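Local coordinates for protein nicotinamide-nucleotide adenylyltransferase NadR family / Ribosylnicotinamide kinase (Lactococcus lactis subsp. cremoris, PDB 6GYE) that binds nicotinamide riboside and probably phosphorylates it, and has a nucleotidyltransferase-like domain that may transfer an adenylyl group to the mononucleotide, at residues Ala24-Gly29 and Arg71-Asp76; Asn88-Met93 and Trp97-Asn102; His178-Val183 and Arg245-Pro250. One frame throughout, in Å; residues are numbered along the deposited sequence.

Interaction 1 (Ala24-Gly29 and Arg71-Asp76)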
# COMPACT_ATOMS: atom_id res chain seq x y z
N ALA A 24 -5.74 11.12 2.46
CA ALA A 24 -5.15 10.41 1.33
C ALA A 24 -3.68 10.80 1.18
O ALA A 24 -3.29 11.41 0.18
CB ALA A 24 -5.92 10.70 0.04
N PRO A 25 -2.83 10.43 2.15
CA PRO A 25 -3.07 9.60 3.32
C PRO A 25 -3.23 10.34 4.63
O PRO A 25 -2.94 11.53 4.71
CB PRO A 25 -1.79 8.77 3.38
CG PRO A 25 -0.73 9.80 3.01
CD PRO A 25 -1.39 10.73 2.01
N LEU A 26 -3.70 9.63 5.66
CA LEU A 26 -3.54 10.07 7.04
C LEU A 26 -2.05 10.17 7.37
O LEU A 26 -1.27 9.28 7.03
CB LEU A 26 -4.23 9.07 7.97
CG LEU A 26 -4.06 9.23 9.48
CD1 LEU A 26 -4.79 10.46 9.96
CD2 LEU A 26 -4.63 7.99 10.17
N HIS A 27 -1.65 11.26 8.03
CA HIS A 27 -0.25 11.41 8.44
C HIS A 27 -0.18 12.06 9.81
O HIS A 27 -1.20 12.40 10.42
CB HIS A 27 0.57 12.18 7.39
CG HIS A 27 0.09 13.57 7.13
ND1 HIS A 27 0.27 14.61 8.03
CD2 HIS A 27 -0.55 14.11 6.06
CE1 HIS A 27 -0.24 15.72 7.52
NE2 HIS A 27 -0.74 15.44 6.33
N THR A 28 1.05 12.22 10.32
CA THR A 28 1.20 12.64 11.71
C THR A 28 0.72 14.06 11.95
O THR A 28 0.36 14.39 13.09
CB THR A 28 2.66 12.48 12.18
OG1 THR A 28 3.52 13.14 11.28
CG2 THR A 28 3.08 11.04 12.19
N GLY A 29 0.69 14.91 10.91
CA GLY A 29 0.09 16.23 11.07
C GLY A 29 -1.38 16.14 11.47
O GLY A 29 -1.81 16.80 12.43
N ARG A 71 -10.63 3.62 10.25
CA ARG A 71 -11.20 2.82 11.33
C ARG A 71 -10.14 1.95 11.97
O ARG A 71 -10.06 1.85 13.20
CB ARG A 71 -12.36 1.96 10.81
CG ARG A 71 -13.68 2.69 10.69
CD ARG A 71 -14.29 2.98 12.05
NE ARG A 71 -15.64 3.52 11.91
CZ ARG A 71 -16.73 2.77 11.74
NH1 ARG A 71 -16.64 1.45 11.70
NH2 ARG A 71 -17.92 3.33 11.63
N GLU A 72 -9.29 1.34 11.15
CA GLU A 72 -8.21 0.52 11.68
C GLU A 72 -7.20 1.39 12.43
O GLU A 72 -6.72 1.01 13.50
CB GLU A 72 -7.54 -0.27 10.56
CG GLU A 72 -6.53 -1.28 11.05
CD GLU A 72 -5.78 -2.01 9.94
OE1 GLU A 72 -6.27 -2.11 8.78
OE2 GLU A 72 -4.66 -2.48 10.23
N ALA A 73 -6.89 2.56 11.87
CA ALA A 73 -5.88 3.43 12.47
C ALA A 73 -6.29 3.88 13.85
O ALA A 73 -5.43 4.03 14.72
CB ALA A 73 -5.63 4.65 11.58
N PHE A 74 -7.59 4.08 14.08
CA PHE A 74 -8.10 4.49 15.38
C PHE A 74 -8.89 3.37 16.07
O PHE A 74 -9.89 3.60 16.74
CB PHE A 74 -8.91 5.78 15.22
CG PHE A 74 -8.06 6.98 14.80
CD1 PHE A 74 -7.31 7.69 15.74
CD2 PHE A 74 -7.95 7.34 13.46
CE1 PHE A 74 -6.51 8.77 15.36
CE2 PHE A 74 -7.15 8.42 13.06
CZ PHE A 74 -6.42 9.14 14.02
N ASN A 75 -8.42 2.11 15.93
CA ASN A 75 -9.17 0.97 16.45
C ASN A 75 -9.03 0.78 17.96
O ASN A 75 -9.64 -0.14 18.51
CB ASN A 75 -8.78 -0.33 15.74
CG ASN A 75 -7.32 -0.76 15.98
OD1 ASN A 75 -6.57 -0.11 16.70
ND2 ASN A 75 -6.94 -1.88 15.39
N ASP A 76 -8.23 1.59 18.63
CA ASP A 76 -7.95 1.43 20.05
C ASP A 76 -8.13 2.75 20.77
O ASP A 76 -7.29 3.16 21.57
CB ASP A 76 -6.54 0.88 20.27
CG ASP A 76 -6.28 0.50 21.72
OD1 ASP A 76 -7.24 0.21 22.47
OD2 ASP A 76 -5.10 0.52 22.13
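Leu26 meets Ala73 and Phe74 in a small, purely apolar contact. One methyl of the leucine, CD2, does all the touching. It lies 3.8 Å from CB of Ala73 and 3.9 Å from CE2 of Phe74. The leucine reaches them because CG stands anti to the backbone N (chi1 173°), which sends the branched end toward the C-terminal end of helix 63-73. CD2 comes to the phenylalanine ring obliquely, at the CE2 corner. Ala73 is the last residue of that helix. Phe74 is the first to leave helical geometry, and its ring folds back toward the loop. The ring also packs on Ile34 and Tyr35 of helix 28-40, while Leu26 touches Leu70 one turn earlier in helix 63-73. The methyl thus enters a hydrophobic seam between two helices.

Hydrogen bonds hold the 24-29 loop itself; none crosses to 71-76. His27 is the N-cap of helix 28-40. Its ND1 accepts from the backbone N of Gly29 at 2.9 Å, with a bent N-H...N angle of 132°. The donor is tilted 15° from the imidazole plane. NE2 of the same ring is hydrogen-bonded to Ile153 O, so both ring nitrogens are engaged and the rotation of the ring is fixed. On the other segment, Asn75 N bonds to Glu72 O at 3.2 Å, in the turn that follows the helix.

Pro25 follows a cis peptide bond, just before Leu26. The sequence from His27 to His30 reads HTGH. Its place after strand 15-21, at the start of helix 28-40, is consistent with the HIGH-type motif of nucleotidyltransferases, set in a Rossmann-like parallel sheet.

Interaction 2 (Asn88-Met93 and Trp97-Asn102)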
# COMPACT_ATOMS: atom_id res chain seq x y z
N ASN A 88 -21.15 12.35 -3.22
CA ASN A 88 -21.68 12.09 -4.56
C ASN A 88 -23.08 12.69 -4.71
O ASN A 88 -23.79 12.94 -3.74
CB ASN A 88 -21.77 10.58 -4.84
CG ASN A 88 -20.41 9.93 -5.09
OD1 ASN A 88 -19.42 10.58 -5.42
ND2 ASN A 88 -20.37 8.61 -4.95
N ASP A 89 -23.47 12.91 -5.97
CA ASP A 89 -24.82 13.35 -6.32
C ASP A 89 -25.21 14.63 -5.59
O ASP A 89 -26.30 14.75 -5.02
CB ASP A 89 -25.84 12.24 -6.05
CG ASP A 89 -25.45 10.94 -6.70
OD1 ASP A 89 -25.19 10.94 -7.92
OD2 ASP A 89 -25.38 9.92 -5.98
N LEU A 90 -24.33 15.60 -5.63
CA LEU A 90 -24.66 16.87 -5.01
C LEU A 90 -24.89 17.92 -6.08
O LEU A 90 -24.13 17.98 -7.05
CB LEU A 90 -23.52 17.34 -4.09
CG LEU A 90 -23.50 16.90 -2.63
CD1 LEU A 90 -22.44 17.67 -1.88
CD2 LEU A 90 -24.84 17.14 -2.01
N PRO A 91 -25.92 18.75 -5.95
CA PRO A 91 -25.99 19.95 -6.80
C PRO A 91 -24.70 20.73 -6.61
O PRO A 91 -24.27 20.99 -5.48
CB PRO A 91 -27.21 20.70 -6.27
CG PRO A 91 -28.05 19.65 -5.62
CD PRO A 91 -27.09 18.64 -5.05
N GLU A 92 -24.07 21.11 -7.72
CA GLU A 92 -22.77 21.78 -7.63
C GLU A 92 -22.87 23.12 -6.91
O GLU A 92 -22.06 23.42 -6.02
CB GLU A 92 -22.17 21.92 -9.03
CG GLU A 92 -23.09 22.53 -10.08
CD GLU A 92 -23.74 21.46 -10.96
OE1 GLU A 92 -23.97 20.34 -10.46
OE2 GLU A 92 -24.01 21.75 -12.15
N MET A 93 -23.84 23.96 -7.29
CA MET A 93 -24.02 25.31 -6.80
C MET A 93 -24.84 25.35 -5.50
O MET A 93 -25.55 24.40 -5.18
CB MET A 93 -24.66 26.17 -7.89
CG MET A 93 -23.67 27.17 -8.50
SD MET A 93 -21.95 26.56 -8.54
CE MET A 93 -21.22 27.30 -7.08
N TRP A 97 -25.04 23.04 -0.81
CA TRP A 97 -24.64 23.37 0.56
C TRP A 97 -25.70 22.92 1.55
O TRP A 97 -25.37 22.45 2.64
CB TRP A 97 -24.36 24.86 0.71
CG TRP A 97 -23.02 25.31 0.20
CD1 TRP A 97 -22.77 26.18 -0.83
CD2 TRP A 97 -21.74 24.91 0.71
NE1 TRP A 97 -21.41 26.34 -0.99
CE2 TRP A 97 -20.76 25.58 -0.06
CE3 TRP A 97 -21.32 24.06 1.74
CZ2 TRP A 97 -19.39 25.41 0.17
CZ3 TRP A 97 -19.97 23.89 1.96
CH2 TRP A 97 -19.02 24.57 1.18
N ASP A 98 -26.98 23.08 1.20
CA ASP A 98 -28.06 22.64 2.07
C ASP A 98 -28.01 21.13 2.24
O ASP A 98 -27.92 20.61 3.36
CB ASP A 98 -29.40 23.06 1.49
CG ASP A 98 -29.61 24.55 1.53
OD1 ASP A 98 -29.21 25.17 2.54
OD2 ASP A 98 -30.17 25.10 0.56
N GLU A 99 -28.03 20.41 1.11
CA GLU A 99 -27.96 18.95 1.14
C GLU A 99 -26.67 18.47 1.80
O GLU A 99 -26.68 17.50 2.57
CB GLU A 99 -28.07 18.42 -0.29
CG GLU A 99 -27.84 16.92 -0.42
CD GLU A 99 -29.03 16.09 -0.01
OE1 GLU A 99 -30.11 16.68 0.21
OE2 GLU A 99 -28.87 14.85 0.09
N TRP A 100 -25.55 19.14 1.53
CA TRP A 100 -24.29 18.76 2.17
C TRP A 100 -24.42 18.83 3.69
O TRP A 100 -24.10 17.87 4.40
CB TRP A 100 -23.16 19.66 1.67
CG TRP A 100 -21.82 19.38 2.27
CD1 TRP A 100 -20.89 18.48 1.84
CD2 TRP A 100 -21.25 20.03 3.41
NE1 TRP A 100 -19.78 18.51 2.65
CE2 TRP A 100 -19.98 19.46 3.63
CE3 TRP A 100 -21.69 21.04 4.27
CZ2 TRP A 100 -19.15 19.86 4.67
CZ3 TRP A 100 -20.87 21.44 5.31
CH2 TRP A 100 -19.61 20.85 5.49
N ALA A 101 -24.94 19.95 4.20
CA ALA A 101 -25.10 20.10 5.65
C ALA A 101 -26.09 19.09 6.20
O ALA A 101 -25.90 18.58 7.32
CB ALA A 101 -25.55 21.52 5.98
N ASN A 102 -27.17 18.80 5.46
CA ASN A 102 -28.12 17.78 5.91
C ASN A 102 -27.41 16.47 6.20
O ASN A 102 -27.54 15.92 7.30
CB ASN A 102 -29.20 17.55 4.85
CG ASN A 102 -30.20 18.66 4.80
OD1 ASN A 102 -30.37 19.40 5.77
ND2 ASN A 102 -30.88 18.80 3.67
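The contact belongs to the connection between strand 80-86 and helix 95-110, where the loop turns back onto the helix that follows it. Leu90 is the loop residue that makes the contact, and its two methyls divide the work. CD2 presses on the aliphatic part of Glu99, 3.4 Å from CG and 3.9 Å from CB. CD1 lies 4.1 Å from CD1 of Trp100, at the edge of the indole and near its plane. It is equally close to Trp100 CB.

Glu99 has CG anti to its own N (chi1 173°) and then bends at chi2, which offers its methylene to the leucine while the carboxylate continues to a salt bridge with Arg103. Trp100 turns its indole inward, and NE1 bonds to OE2 of Glu87, the residue before Asn88. On one face of this indole lies CZ3 of Trp97, 4.1 Å above the plane and offset toward the rim. An alanine in place of Leu90 would remove both methyls, and would probably open a gap beside the Glu99 methylene and the Trp100 edge, leaving the loop less firmly seated.

No hydrogen bond joins the two segments. This is plain apolar packing of a strand-to-helix loop on its own helix, at one edge strand of a Rossmann-like parallel sheet.

Interaction 3 (His178-Val183 and Arg245-Pro250). With SO4 (sulfate ion), chain D.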
# COMPACT_ATOMS: atom_id res chain seq x y z
N HIS A 178 0.45 0.89 0.54
CA HIS A 178 0.05 1.50 -0.72
C HIS A 178 1.17 2.31 -1.35
O HIS A 178 1.31 2.34 -2.58
CB HIS A 178 -1.17 2.39 -0.49
CG HIS A 178 -1.65 3.08 -1.73
ND1 HIS A 178 -2.51 2.49 -2.63
CD2 HIS A 178 -1.40 4.33 -2.21
CE1 HIS A 178 -2.76 3.33 -3.62
NE2 HIS A 178 -2.09 4.45 -3.39
N PHE A 179 1.98 2.99 -0.53
CA PHE A 179 3.00 3.89 -1.05
C PHE A 179 4.36 3.23 -1.19
O PHE A 179 5.34 3.90 -1.55
CB PHE A 179 3.13 5.13 -0.16
CG PHE A 179 1.95 6.04 -0.25
CD1 PHE A 179 1.79 6.88 -1.34
CD2 PHE A 179 0.98 6.04 0.73
CE1 PHE A 179 0.69 7.71 -1.43
CE2 PHE A 179 -0.12 6.87 0.65
CZ PHE A 179 -0.27 7.70 -0.43
N SER A 180 4.46 1.95 -0.86
CA SER A 180 5.75 1.28 -0.84
C SER A 180 6.27 1.08 -2.26
O SER A 180 5.50 0.79 -3.18
CB SER A 180 5.62 -0.06 -0.11
OG SER A 180 6.89 -0.63 -0.03
N LYS A 181 7.57 1.27 -2.43
CA LYS A 181 8.26 0.83 -3.64
C LYS A 181 8.62 -0.65 -3.52
O LYS A 181 9.01 -1.12 -2.45
CB LYS A 181 9.51 1.67 -3.86
CG LYS A 181 9.23 3.12 -4.34
CD LYS A 181 8.96 3.16 -5.80
CE LYS A 181 8.80 4.60 -6.34
NZ LYS A 181 7.66 5.25 -5.65
N VAL A 182 8.52 -1.38 -4.63
CA VAL A 182 8.70 -2.83 -4.61
C VAL A 182 9.64 -3.22 -5.75
O VAL A 182 9.37 -2.92 -6.92
CB VAL A 182 7.36 -3.58 -4.72
CG1 VAL A 182 7.55 -5.11 -4.76
CG2 VAL A 182 6.42 -3.19 -3.57
N VAL A 183 10.74 -3.89 -5.41
CA VAL A 183 11.71 -4.43 -6.36
C VAL A 183 11.66 -5.95 -6.27
O VAL A 183 11.87 -6.51 -5.19
CB VAL A 183 13.14 -3.95 -6.05
CG1 VAL A 183 14.13 -4.51 -7.06
CG2 VAL A 183 13.20 -2.45 -5.98
N ARG A 245 4.11 -10.01 3.68
CA ARG A 245 4.66 -9.86 5.02
C ARG A 245 5.79 -8.84 5.04
O ARG A 245 5.85 -8.00 5.94
CB ARG A 245 5.15 -11.25 5.50
CG ARG A 245 5.34 -11.45 6.98
CD ARG A 245 5.30 -12.97 7.36
NE ARG A 245 3.98 -13.59 7.14
CZ ARG A 245 3.74 -14.68 6.40
NH1 ARG A 245 2.49 -15.13 6.28
NH2 ARG A 245 4.74 -15.34 5.81
N GLU A 246 6.65 -8.87 4.03
CA GLU A 246 7.74 -7.90 4.01
C GLU A 246 7.22 -6.50 3.66
O GLU A 246 7.60 -5.51 4.29
CB GLU A 246 8.84 -8.35 3.05
CG GLU A 246 9.51 -9.67 3.44
CD GLU A 246 10.03 -9.68 4.88
OE1 GLU A 246 10.52 -8.63 5.36
OE2 GLU A 246 9.96 -10.73 5.54
N VAL A 247 6.32 -6.40 2.67
CA VAL A 247 5.76 -5.10 2.32
C VAL A 247 5.04 -4.47 3.52
O VAL A 247 5.09 -3.24 3.72
CB VAL A 247 4.83 -5.22 1.10
CG1 VAL A 247 4.23 -3.86 0.75
CG2 VAL A 247 5.61 -5.78 -0.07
N ASN A 248 4.36 -5.29 4.31
CA ASN A 248 3.63 -4.82 5.48
C ASN A 248 4.50 -4.75 6.73
O ASN A 248 4.01 -4.33 7.77
CB ASN A 248 2.42 -5.72 5.77
CG ASN A 248 1.33 -5.58 4.71
OD1 ASN A 248 1.00 -4.47 4.28
ND2 ASN A 248 0.77 -6.70 4.29
N SER A 249 5.78 -5.10 6.63
CA SER A 249 6.63 -5.16 7.81
C SER A 249 6.88 -3.77 8.40
O SER A 249 7.13 -2.82 7.66
CB SER A 249 7.97 -5.80 7.44
OG SER A 249 8.90 -5.69 8.50
N PRO A 250 6.88 -3.63 9.72
CA PRO A 250 7.34 -2.35 10.31
C PRO A 250 8.78 -2.01 9.98
O PRO A 250 9.16 -0.85 10.12
CB PRO A 250 7.14 -2.56 11.82
CG PRO A 250 7.07 -4.07 11.98
CD PRO A 250 6.53 -4.65 10.72
S SO4 D . -3.54 -0.81 -1.03
O1 SO4 D . -3.46 -0.14 0.26
O2 SO4 D . -4.02 -2.18 -0.81
O3 SO4 D . -4.49 -0.13 -1.90
O4 SO4 D . -2.24 -0.81 -1.68
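The imidazole of His178 meets a sulfate ion at its edge, with the sulfur in the ring plane. The histidine lies just before strand 181-187 of the kinase domain, a P-loop NTPase fold, and that strand leads toward the probable Walker A loop. ND1 gives weak hydrogen bonds to two sulfate oxygens, O3 and O4, both at 3.4 Å. The bond to O3 is the straighter, at 156° against 141°. With CG anti to the backbone N (chi1 179°), the ring edge faces the sulfate. The ion probably comes from the crystallisation liquor; Lys65 and Tyr69 also bond to it. The neighbouring Phe179 ring receives CD2 of His178 on one face, 3.8 Å above the plane and over its centre.

The two segments meet where the start of strand 181-187 passes beside the end of helix 229-247. The CB of Val247 is directed at segment 178-183, and its two methyls meet Ser180 and Val182. CG1 of Val247 lies 4.1 Å from Ser180 CB, and its CG2 lies 4.4 Å from CG2 of Val182. The first is a van der Waals touch of the serine methylene, the second a loose meeting of two valine methyls. All three residues are buried, and no hydrogen bond crosses between the segments.

The same helix end borders the nicotinamide riboside pocket: the side chain of Val247 is about 4 Å from the ligand, and Asn248 next to it makes a weak hydrogen bond to the ligand through ND2.

Two bonds converge on Asn252: its ND2 is bonded to both Val247 O and Ser180 OG. This ties the helix end to the residue before the strand. Ser180 OG also gives a weak bond to Lys181 O, 3.3 Å away.

Interactions 1 and 3 touch: Pro25 CB, from the loop of the HTGH sequence, packs 3.7 Å from Phe179 CE2. Their centres are 18 Å apart. This links the nucleotidyltransferase-like part of the chain to the start of the kinase part. Interaction 2 stands apart, with its centre 27 Å from that of interaction 1 and 38 Å from that of interaction 3. Its nearest atoms are about 15 Å from interaction 1 and about 18 Å from interaction 3. Interactions 1 and 2 both belong to the parallel sheet domain that begins with strand 15-21. Of the three, interaction 3 is the one that holds a residue of the nicotinamide riboside pocket, Asn248.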